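Type C neurotoxin (Clostridium botulinum, PDB 3PME) probably binds gangliosides and phospholipid at the nerve-cell surface through its receptor-binding domain, the first step in toxin uptake. Local coordinates at residues S132-W140 with K224-K232; Y354-F362 with L396-F405. All coordinates share one frame; numbering follows the deposited sequence.

Interaction 1: residues S132-W140 with K224-K232; sequences SHTGYTNKW and KDYWGNPLK
The indole of W227 lies against the side-chain amide of N138, and with this pair a loop of the concanavalin-like N-terminal half meets one belonging to the trefoil-family C-terminal half: a buried joint between two beta domains. N138 ND2 stands 3.4 Å above the W227 ring plane, toward its rim, with amide and ring planes 55° apart. The opposite face receives Y226 CD2, so the indole is held between a polar group and an aromatic edge, while T137 O lies at the edge of the W227 ring. N138 is positioned by outside charges, OD1 accepting from K76 and ND2 donating to D409. K139 runs extended beyond CG and lays CE over one face of the Y226 ring, a CH-pi contact 4.0 Å from CE to the Y226 centroid. Y226 is swung that way with CG anti to its own nitrogen (chi1 -179°). Past the ring, K139 NZ donates to two carbonyls of its own loop: G135 O is approached at 3.1 Å almost end-on, whereas H133 O is met at 3.0 Å from above the carbonyl plane. The ammonium thus ties the end of the Y136-K139 turn to the S132-G135 turn before it. The backbones join where W140 N donates to W227 O at 2.9 Å. The same residue bonds a second time, through W140 NE1 to N229 OD1 (2.9 Å), with the oxygen near the indole plane and the N229 amide turned almost perpendicular to it. That amide is held at its other branch, where N229 ND2 donates to the syn lone pair of D225 OD2 and also to D409. D225 OD1 accepts W227 N at 3.0 Å, making an Asx turn, and also N229 N at 2.9 Å, from opposite faces of the carboxylate plane.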
loop_
_atom_site.group_PDB
_atom_site.type_symbol
_atom_site.label_atom_id
_atom_site.label_comp_id
_atom_site.label_asym_id
_atom_site.label_seq_id
_atom_site.Cartn_x
_atom_site.Cartn_y
_atom_site.Cartn_z
ATOM N N SER A 132 -12.576 3.921 6.977
ATOM C CA SER A 132 -13.154 3.613 5.675
ATOM C C SER A 132 -12.189 2.816 4.807
ATOM O O SER A 132 -10.973 3.005 4.866
ATOM C CB SER A 132 -13.544 4.898 4.948
ATOM O OG SER A 132 -14.027 4.607 3.649
ATOM N N HIS A 133 -12.731 1.925 3.986
ATOM C CA HIS A 133 -11.893 1.164 3.073
ATOM C C HIS A 133 -11.404 2.059 1.933
ATOM O O HIS A 133 -10.562 1.662 1.124
ATOM C CB HIS A 133 -12.645 -0.072 2.573
ATOM C CG HIS A 133 -13.136 -0.959 3.681
ATOM N ND1 HIS A 133 -14.255 -1.754 3.563
ATOM C CD2 HIS A 133 -12.664 -1.160 4.936
ATOM C CE1 HIS A 133 -14.446 -2.415 4.693
ATOM N NE2 HIS A 133 -13.494 -2.072 5.542
ATOM N N THR A 134 -11.916 3.287 1.904
ATOM C CA THR A 134 -11.468 4.299 0.957
ATOM C C THR A 134 -10.303 5.097 1.545
ATOM O O THR A 134 -9.623 5.842 0.837
ATOM C CB THR A 134 -12.607 5.271 0.582
ATOM O OG1 THR A 134 -12.921 6.109 1.704
ATOM C CG2 THR A 134 -13.851 4.501 0.163
ATOM N N GLY A 135 -10.089 4.946 2.848
ATOM C CA GLY A 135 -8.995 5.618 3.529
ATOM C C GLY A 135 -7.691 4.839 3.502
ATOM O O GLY A 135 -7.538 3.886 2.730
ATOM N N TYR A 136 -6.760 5.226 4.374
ATOM C CA TYR A 136 -5.414 4.659 4.373
ATOM C C TYR A 136 -5.092 3.831 5.612
ATOM O O TYR A 136 -3.922 3.582 5.897
ATOM C CB TYR A 136 -4.361 5.772 4.273
ATOM C CG TYR A 136 -4.531 6.737 3.119
ATOM C CD1 TYR A 136 -3.890 6.523 1.907
ATOM C CD2 TYR A 136 -5.325 7.869 3.256
ATOM C CE1 TYR A 136 -4.043 7.417 0.850
ATOM C CE2 TYR A 136 -5.483 8.765 2.214
ATOM C CZ TYR A 136 -4.840 8.533 1.017
ATOM O OH TYR A 136 -5.012 9.435 -0.011
ATOM N N THR A 137 -6.106 3.407 6.362
ATOM C CA THR A 137 -5.844 2.577 7.533
ATOM C C THR A 137 -5.068 1.315 7.129
ATOM O O THR A 137 -5.510 0.560 6.265
ATOM C CB THR A 137 -7.148 2.183 8.254
ATOM O OG1 THR A 137 -7.827 3.366 8.698
ATOM C CG2 THR A 137 -6.821 1.328 9.467
ATOM N N ASN A 138 -3.914 1.110 7.768
ATOM C CA ASN A 138 -2.998 0.001 7.499
ATOM C C ASN A 138 -2.481 -0.094 6.068
ATOM O O ASN A 138 -2.053 -1.170 5.625
ATOM C CB ASN A 138 -3.601 -1.352 7.914
ATOM C CG ASN A 138 -2.543 -2.424 8.077
ATOM O OD1 ASN A 138 -1.489 -2.174 8.671
ATOM N ND2 ASN A 138 -2.827 -3.635 7.576
ATOM N N LYS A 139 -2.513 1.020 5.341
ATOM C CA LYS A 139 -1.984 1.065 3.985
ATOM C C LYS A 139 -0.744 1.939 3.979
ATOM O O LYS A 139 -0.703 2.958 4.661
ATOM C CB LYS A 139 -3.014 1.644 3.007
ATOM C CG LYS A 139 -4.262 0.808 2.889
ATOM C CD LYS A 139 -5.217 1.371 1.865
ATOM C CE LYS A 139 -6.500 0.545 1.840
ATOM N NZ LYS A 139 -7.578 1.256 1.104
ATOM N N TRP A 140 0.280 1.529 3.245
ATOM C CA TRP A 140 1.443 2.402 3.072
ATOM C C TRP A 140 1.026 3.670 2.346
ATOM O O TRP A 140 0.424 3.595 1.279
ATOM C CB TRP A 140 2.482 1.723 2.200
ATOM C CG TRP A 140 3.217 0.573 2.832
ATOM C CD1 TRP A 140 2.985 -0.762 2.642
ATOM C CD2 TRP A 140 4.328 0.662 3.725
ATOM N NE1 TRP A 140 3.890 -1.506 3.366
ATOM C CE2 TRP A 140 4.734 -0.654 4.027
ATOM C CE3 TRP A 140 5.034 1.733 4.288
ATOM C CZ2 TRP A 140 5.797 -0.930 4.891
ATOM C CZ3 TRP A 140 6.095 1.458 5.129
ATOM C CH2 TRP A 140 6.466 0.140 5.423
ATOM N N LYS A 224 1.251 -4.537 -6.212
ATOM C CA LYS A 224 1.025 -4.410 -4.773
ATOM C C LYS A 224 -0.217 -5.140 -4.288
ATOM O O LYS A 224 -1.180 -5.324 -5.033
ATOM C CB LYS A 224 0.886 -2.934 -4.388
ATOM C CG LYS A 224 2.022 -2.063 -4.883
ATOM C CD LYS A 224 3.377 -2.572 -4.424
ATOM C CE LYS A 224 4.446 -1.491 -4.659
ATOM N NZ LYS A 224 4.474 -1.056 -6.095
ATOM N N ASP A 225 -0.192 -5.562 -3.029
ATOM C CA ASP A 225 -1.423 -6.026 -2.391
ATOM C C ASP A 225 -2.249 -4.826 -1.913
ATOM O O ASP A 225 -1.870 -3.658 -2.122
ATOM C CB ASP A 225 -1.160 -7.079 -1.284
ATOM C CG ASP A 225 -0.509 -6.503 -0.022
ATOM O OD1 ASP A 225 -0.478 -5.265 0.175
ATOM O OD2 ASP A 225 -0.030 -7.308 0.806
ATOM N N TYR A 226 -3.380 -5.115 -1.284
ATOM C CA TYR A 226 -4.350 -4.118 -0.852
ATOM C C TYR A 226 -3.720 -3.066 0.051
ATOM O O TYR A 226 -4.117 -1.894 0.025
ATOM C CB TYR A 226 -5.468 -4.853 -0.110
ATOM C CG TYR A 226 -6.585 -3.991 0.409
ATOM C CD1 TYR A 226 -7.598 -3.552 -0.435
ATOM C CD2 TYR A 226 -6.638 -3.630 1.749
ATOM C CE1 TYR A 226 -8.628 -2.756 0.037
ATOM C CE2 TYR A 226 -7.672 -2.860 2.233
ATOM C CZ TYR A 226 -8.658 -2.417 1.373
ATOM O OH TYR A 226 -9.675 -1.625 1.852
ATOM N N TRP A 227 -2.744 -3.478 0.846
ATOM C CA TRP A 227 -2.116 -2.600 1.837
ATOM C C TRP A 227 -0.943 -1.812 1.265
ATOM O O TRP A 227 -0.348 -0.994 1.966
ATOM C CB TRP A 227 -1.570 -3.453 2.991
ATOM C CG TRP A 227 -2.554 -4.476 3.453
ATOM C CD1 TRP A 227 -2.483 -5.831 3.266
ATOM C CD2 TRP A 227 -3.772 -4.229 4.155
ATOM N NE1 TRP A 227 -3.585 -6.438 3.816
ATOM C CE2 TRP A 227 -4.391 -5.479 4.373
ATOM C CE3 TRP A 227 -4.409 -3.067 4.613
ATOM C CZ2 TRP A 227 -5.610 -5.596 5.037
ATOM C CZ3 TRP A 227 -5.618 -3.185 5.279
ATOM C CH2 TRP A 227 -6.208 -4.445 5.481
ATOM N N GLY A 228 -0.579 -2.079 0.016
ATOM C CA GLY A 228 0.622 -1.491 -0.562
ATOM C C GLY A 228 1.922 -2.271 -0.381
ATOM O O GLY A 228 3.000 -1.781 -0.716
ATOM N N ASN A 229 1.827 -3.486 0.153
ATOM C CA ASN A 229 2.978 -4.384 0.250
ATOM C C ASN A 229 3.227 -5.021 -1.120
ATOM O O ASN A 229 2.309 -5.120 -1.938
ATOM C CB ASN A 229 2.696 -5.546 1.211
ATOM C CG ASN A 229 2.218 -5.101 2.577
ATOM O OD1 ASN A 229 2.761 -4.173 3.175
ATOM N ND2 ASN A 229 1.203 -5.793 3.097
ATOM N N PRO A 230 4.454 -5.507 -1.370
ATOM C CA PRO A 230 4.661 -6.272 -2.606
ATOM C C PRO A 230 3.762 -7.502 -2.662
ATOM O O PRO A 230 3.634 -8.228 -1.660
ATOM C CB PRO A 230 6.130 -6.695 -2.508
ATOM C CG PRO A 230 6.753 -5.570 -1.684
ATOM C CD PRO A 230 5.713 -5.285 -0.642
ATOM N N LEU A 231 3.154 -7.715 -3.824
ATOM C CA LEU A 231 2.366 -8.919 -4.091
ATOM C C LEU A 231 3.349 -10.056 -4.314
ATOM O O LEU A 231 4.407 -9.853 -4.915
ATOM C CB LEU A 231 1.491 -8.693 -5.329
ATOM C CG LEU A 231 0.301 -9.642 -5.475
ATOM C CD1 LEU A 231 -0.807 -9.252 -4.491
ATOM C CD2 LEU A 231 -0.210 -9.612 -6.898
ATOM N N LYS A 232 3.021 -11.243 -3.805
ATOM C CA LYS A 232 3.932 -12.380 -3.888
ATOM C C LYS A 232 3.236 -13.616 -4.416
ATOM O O LYS A 232 2.060 -13.843 -4.158
ATOM C CB LYS A 232 4.500 -12.712 -2.511
ATOM C CG LYS A 232 5.361 -11.607 -1.892
ATOM C CD LYS A 232 5.695 -11.902 -0.429
ATOM C CE LYS A 232 4.452 -11.801 0.453
ATOM N NZ LYS A 232 4.773 -11.935 1.912
HETATM O O HOH W 1 -5.857 -0.290 -1.407
#

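Interaction 2: residues Y354-F362 with L396-F405; sequences YCSQIFSSF and LLSTSSFWKF
I358 CD1 sits over one face of the W403 indole, a CH-pi contact 4.1 Å from CD1 to the centroid of the five-membered ring, and the two side chains cross at about a right angle. S356 O lies at the edge of the same indole, whose NE1 donates to L368 O. The F405 ring offers its edge to S356 OG and I358 CD1. F402 has S398 O and T399 CA over one face, while Q357 NE2 comes to its edge, 3.6 Å from F402 CE1. CG anti to the Q357 carbonyl carbon (chi1 -67°) and an extended chain carry it there. That amide nitrogen is gripped twice: S401 OG lies in the amide plane at 3.0 Å from Q357 NE2, and L396 O accepts NE2 at 2.9 Å, the donor standing above the carbonyl plane. The backbones meet in a single antiparallel hydrogen-bonded pair, S356 N to W403 O at 2.9 Å and W403 N to S356 O at 2.8 Å. With strand directions 108° apart, the pairing goes no further. In this trefoil-family half, strand 356-360 runs between strands 343-347 and 366-373, while strand 403-406 pairs with 238-241, whose M239 packs on I358, W403 and F405.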
loop_
_atom_site.group_PDB
_atom_site.type_symbol
_atom_site.label_atom_id
_atom_site.label_comp_id
_atom_site.label_asym_id
_atom_site.label_seq_id
_atom_site.Cartn_x
_atom_site.Cartn_y
_atom_site.Cartn_z
ATOM N N TYR A 354 -2.866 0.912 -5.565
ATOM C CA TYR A 354 -2.637 -0.487 -5.207
ATOM C C TYR A 354 -3.680 -1.385 -5.859
ATOM O O TYR A 354 -4.244 -2.282 -5.220
ATOM C CB TYR A 354 -2.627 -0.643 -3.683
ATOM C CG TYR A 354 -1.581 0.221 -2.992
ATOM C CD1 TYR A 354 -0.366 0.513 -3.609
ATOM C CD2 TYR A 354 -1.809 0.727 -1.717
ATOM C CE1 TYR A 354 0.600 1.298 -2.966
ATOM C CE2 TYR A 354 -0.854 1.511 -1.068
ATOM C CZ TYR A 354 0.349 1.789 -1.695
ATOM O OH TYR A 354 1.302 2.562 -1.057
ATOM N N CYS A 355 -3.927 -1.110 -7.136
ATOM C CA CYS A 355 -4.841 -1.880 -7.979
ATOM C C CYS A 355 -4.015 -2.417 -9.131
ATOM O O CYS A 355 -2.957 -1.865 -9.451
ATOM C CB CYS A 355 -5.910 -0.960 -8.581
ATOM S SG CYS A 355 -7.095 -0.279 -7.425
ATOM N N SER A 356 -4.499 -3.472 -9.773
ATOM C CA SER A 356 -3.888 -3.942 -11.006
ATOM C C SER A 356 -4.956 -4.355 -12.019
ATOM O O SER A 356 -6.129 -4.518 -11.678
ATOM C CB SER A 356 -2.922 -5.104 -10.731
ATOM O OG SER A 356 -3.550 -6.102 -9.945
ATOM N N GLN A 357 -4.539 -4.473 -13.273
ATOM C CA GLN A 357 -5.389 -5.051 -14.317
ATOM C C GLN A 357 -4.858 -6.417 -14.742
ATOM O O GLN A 357 -3.660 -6.684 -14.659
ATOM C CB GLN A 357 -5.499 -4.088 -15.503
ATOM C CG GLN A 357 -6.263 -2.823 -15.128
ATOM C CD GLN A 357 -6.166 -1.714 -16.162
ATOM O OE1 GLN A 357 -5.097 -1.437 -16.709
ATOM N NE2 GLN A 357 -7.296 -1.055 -16.415
ATOM N N ILE A 358 -5.758 -7.278 -15.184
ATOM C CA ILE A 358 -5.405 -8.659 -15.486
ATOM C C ILE A 358 -5.890 -8.951 -16.892
ATOM O O ILE A 358 -7.032 -8.638 -17.239
ATOM C CB ILE A 358 -6.059 -9.625 -14.491
ATOM C CG1 ILE A 358 -5.582 -9.330 -13.065
ATOM C CG2 ILE A 358 -5.732 -11.070 -14.863
ATOM C CD1 ILE A 358 -6.465 -9.936 -12.000
ATOM N N PHE A 359 -5.001 -9.519 -17.702
ATOM C CA PHE A 359 -5.262 -9.728 -19.120
ATOM C C PHE A 359 -5.014 -11.163 -19.495
ATOM O O PHE A 359 -4.295 -11.880 -18.806
ATOM C CB PHE A 359 -4.335 -8.845 -19.961
ATOM C CG PHE A 359 -4.474 -7.384 -19.666
ATOM C CD1 PHE A 359 -5.426 -6.620 -20.324
ATOM C CD2 PHE A 359 -3.676 -6.778 -18.711
ATOM C CE1 PHE A 359 -5.565 -5.262 -20.051
ATOM C CE2 PHE A 359 -3.820 -5.424 -18.423
ATOM C CZ PHE A 359 -4.768 -4.670 -19.093
ATOM N N SER A 360 -5.619 -11.573 -20.601
ATOM C CA SER A 360 -5.307 -12.863 -21.205
ATOM C C SER A 360 -5.091 -12.659 -22.695
ATOM O O SER A 360 -5.773 -11.842 -23.323
ATOM C CB SER A 360 -6.455 -13.846 -20.984
ATOM O OG SER A 360 -6.313 -14.976 -21.827
ATOM N N SER A 361 -4.152 -13.405 -23.264
ATOM C CA SER A 361 -3.958 -13.360 -24.709
ATOM C C SER A 361 -4.193 -14.729 -25.330
ATOM O O SER A 361 -3.702 -15.019 -26.423
ATOM C CB SER A 361 -2.568 -12.820 -25.053
ATOM O OG SER A 361 -1.570 -13.503 -24.329
ATOM N N PHE A 362 -4.957 -15.573 -24.640
ATOM C CA PHE A 362 -5.322 -16.868 -25.207
ATOM C C PHE A 362 -6.426 -16.689 -26.242
ATOM O O PHE A 362 -7.550 -16.293 -25.908
ATOM C CB PHE A 362 -5.746 -17.869 -24.131
ATOM C CG PHE A 362 -5.827 -19.288 -24.634
ATOM C CD1 PHE A 362 -4.674 -20.032 -24.828
ATOM C CD2 PHE A 362 -7.049 -19.863 -24.928
ATOM C CE1 PHE A 362 -4.740 -21.338 -25.302
ATOM C CE2 PHE A 362 -7.128 -21.174 -25.397
ATOM C CZ PHE A 362 -5.969 -21.909 -25.586
ATOM N N LEU A 396 -10.357 0.705 -20.000
ATOM C CA LEU A 396 -9.045 0.771 -19.358
ATOM C C LEU A 396 -8.966 1.740 -18.179
ATOM O O LEU A 396 -8.059 1.633 -17.352
ATOM C CB LEU A 396 -7.949 1.079 -20.388
ATOM C CG LEU A 396 -7.539 -0.108 -21.264
ATOM C CD1 LEU A 396 -6.584 0.340 -22.364
ATOM C CD2 LEU A 396 -6.897 -1.190 -20.413
ATOM N N LEU A 397 -9.893 2.693 -18.110
ATOM C CA LEU A 397 -9.952 3.607 -16.980
ATOM C C LEU A 397 -11.145 3.312 -16.071
ATOM O O LEU A 397 -11.396 4.052 -15.119
ATOM C CB LEU A 397 -10.018 5.057 -17.466
ATOM C CG LEU A 397 -8.812 5.551 -18.260
ATOM C CD1 LEU A 397 -9.139 6.870 -18.954
ATOM C CD2 LEU A 397 -7.618 5.708 -17.341
ATOM N N SER A 398 -11.870 2.234 -16.362
ATOM C CA SER A 398 -13.045 1.859 -15.577
ATOM C C SER A 398 -12.627 1.140 -14.310
ATOM O O SER A 398 -11.817 0.220 -14.374
ATOM C CB SER A 398 -13.939 0.920 -16.391
ATOM O OG SER A 398 -14.984 0.397 -15.588
ATOM N N THR A 399 -13.191 1.524 -13.167
ATOM C CA THR A 399 -12.834 0.847 -11.920
ATOM C C THR A 399 -13.302 -0.612 -11.941
ATOM O O THR A 399 -12.781 -1.432 -11.198
ATOM C CB THR A 399 -13.372 1.557 -10.659
ATOM O OG1 THR A 399 -14.796 1.679 -10.736
ATOM C CG2 THR A 399 -12.737 2.937 -10.523
ATOM N N SER A 400 -14.263 -0.935 -12.803
ATOM C CA SER A 400 -14.677 -2.324 -12.965
ATOM C C SER A 400 -13.536 -3.227 -13.453
ATOM O O SER A 400 -13.633 -4.456 -13.347
ATOM C CB SER A 400 -15.887 -2.441 -13.901
ATOM O OG SER A 400 -15.518 -2.243 -15.252
ATOM N N SER A 401 -12.469 -2.630 -13.996
ATOM C CA SER A 401 -11.301 -3.395 -14.454
ATOM C C SER A 401 -10.174 -3.457 -13.433
ATOM O O SER A 401 -9.120 -4.053 -13.701
ATOM C CB SER A 401 -10.741 -2.812 -15.748
ATOM O OG SER A 401 -10.049 -1.595 -15.464
ATOM N N PHE A 402 -10.371 -2.822 -12.280
ATOM C CA PHE A 402 -9.330 -2.756 -11.261
ATOM C C PHE A 402 -9.494 -3.881 -10.245
ATOM O O PHE A 402 -10.579 -4.065 -9.702
ATOM C CB PHE A 402 -9.360 -1.413 -10.521
ATOM C CG PHE A 402 -9.092 -0.202 -11.395
ATOM C CD1 PHE A 402 -8.714 -0.331 -12.727
ATOM C CD2 PHE A 402 -9.212 1.072 -10.858
ATOM C CE1 PHE A 402 -8.474 0.795 -13.511
ATOM C CE2 PHE A 402 -8.969 2.204 -11.634
ATOM C CZ PHE A 402 -8.602 2.064 -12.953
ATOM N N TRP A 403 -8.404 -4.604 -9.983
ATOM C CA TRP A 403 -8.415 -5.706 -9.012
ATOM C C TRP A 403 -7.457 -5.458 -7.861
ATOM O O TRP A 403 -6.384 -4.880 -8.046
ATOM C CB TRP A 403 -8.050 -7.027 -9.706
ATOM C CG TRP A 403 -8.991 -7.327 -10.820
ATOM C CD1 TRP A 403 -8.881 -6.918 -12.114
ATOM C CD2 TRP A 403 -10.229 -8.035 -10.724
ATOM N NE1 TRP A 403 -9.967 -7.343 -12.840
ATOM C CE2 TRP A 403 -10.807 -8.041 -12.012
ATOM C CE3 TRP A 403 -10.897 -8.677 -9.679
ATOM C CZ2 TRP A 403 -12.027 -8.655 -12.277
ATOM C CZ3 TRP A 403 -12.116 -9.305 -9.954
ATOM C CH2 TRP A 403 -12.661 -9.277 -11.236
ATOM N N LYS A 404 -7.853 -5.910 -6.675
ATOM C CA LYS A 404 -6.999 -5.803 -5.495
ATOM C C LYS A 404 -6.907 -7.164 -4.829
ATOM O O LYS A 404 -7.754 -8.040 -5.054
ATOM C CB LYS A 404 -7.526 -4.760 -4.507
ATOM C CG LYS A 404 -7.516 -3.334 -5.038
ATOM C CD LYS A 404 -7.982 -2.389 -3.939
ATOM C CE LYS A 404 -7.736 -0.938 -4.301
ATOM N NZ LYS A 404 -8.003 -0.046 -3.145
ATOM N N PHE A 405 -5.862 -7.331 -4.030
ATOM C CA PHE A 405 -5.551 -8.618 -3.423
ATOM C C PHE A 405 -5.314 -8.411 -1.938
ATOM O O PHE A 405 -4.310 -7.808 -1.526
ATOM C CB PHE A 405 -4.330 -9.226 -4.108
ATOM C CG PHE A 405 -4.561 -9.546 -5.559
ATOM C CD1 PHE A 405 -5.081 -10.770 -5.928
ATOM C CD2 PHE A 405 -4.278 -8.612 -6.549
ATOM C CE1 PHE A 405 -5.319 -11.069 -7.266
ATOM C CE2 PHE A 405 -4.515 -8.901 -7.885
ATOM C CZ PHE A 405 -5.029 -10.138 -8.244
HETATM O O HOH W 2 -3.981 -5.105 -4.533
HETATM O O HOH W 3 -8.342 -6.040 -15.353
#

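Interactions 1 and 2 lie with their centres about 16 Å apart and follow one another along the chain, yet they meet directly. Y354 of interaction 2 reaches into interaction 1, where its OH probably forms a hydrogen bond with W140 O (2.7 Å) and its CE2 packs 3.4 Å from G228 CA. Next to this, Y226 N probably donates to F405 O at 2.9 Å, linking strand 403-406 to the turn D225-G228. Interaction 1, its centre about 3 Å from the centre of the chain, joins the two halves of the receptor-binding domain; interaction 2, its centre about 17 Å from the chain centre, binds parts of the trefoil-family half to each other.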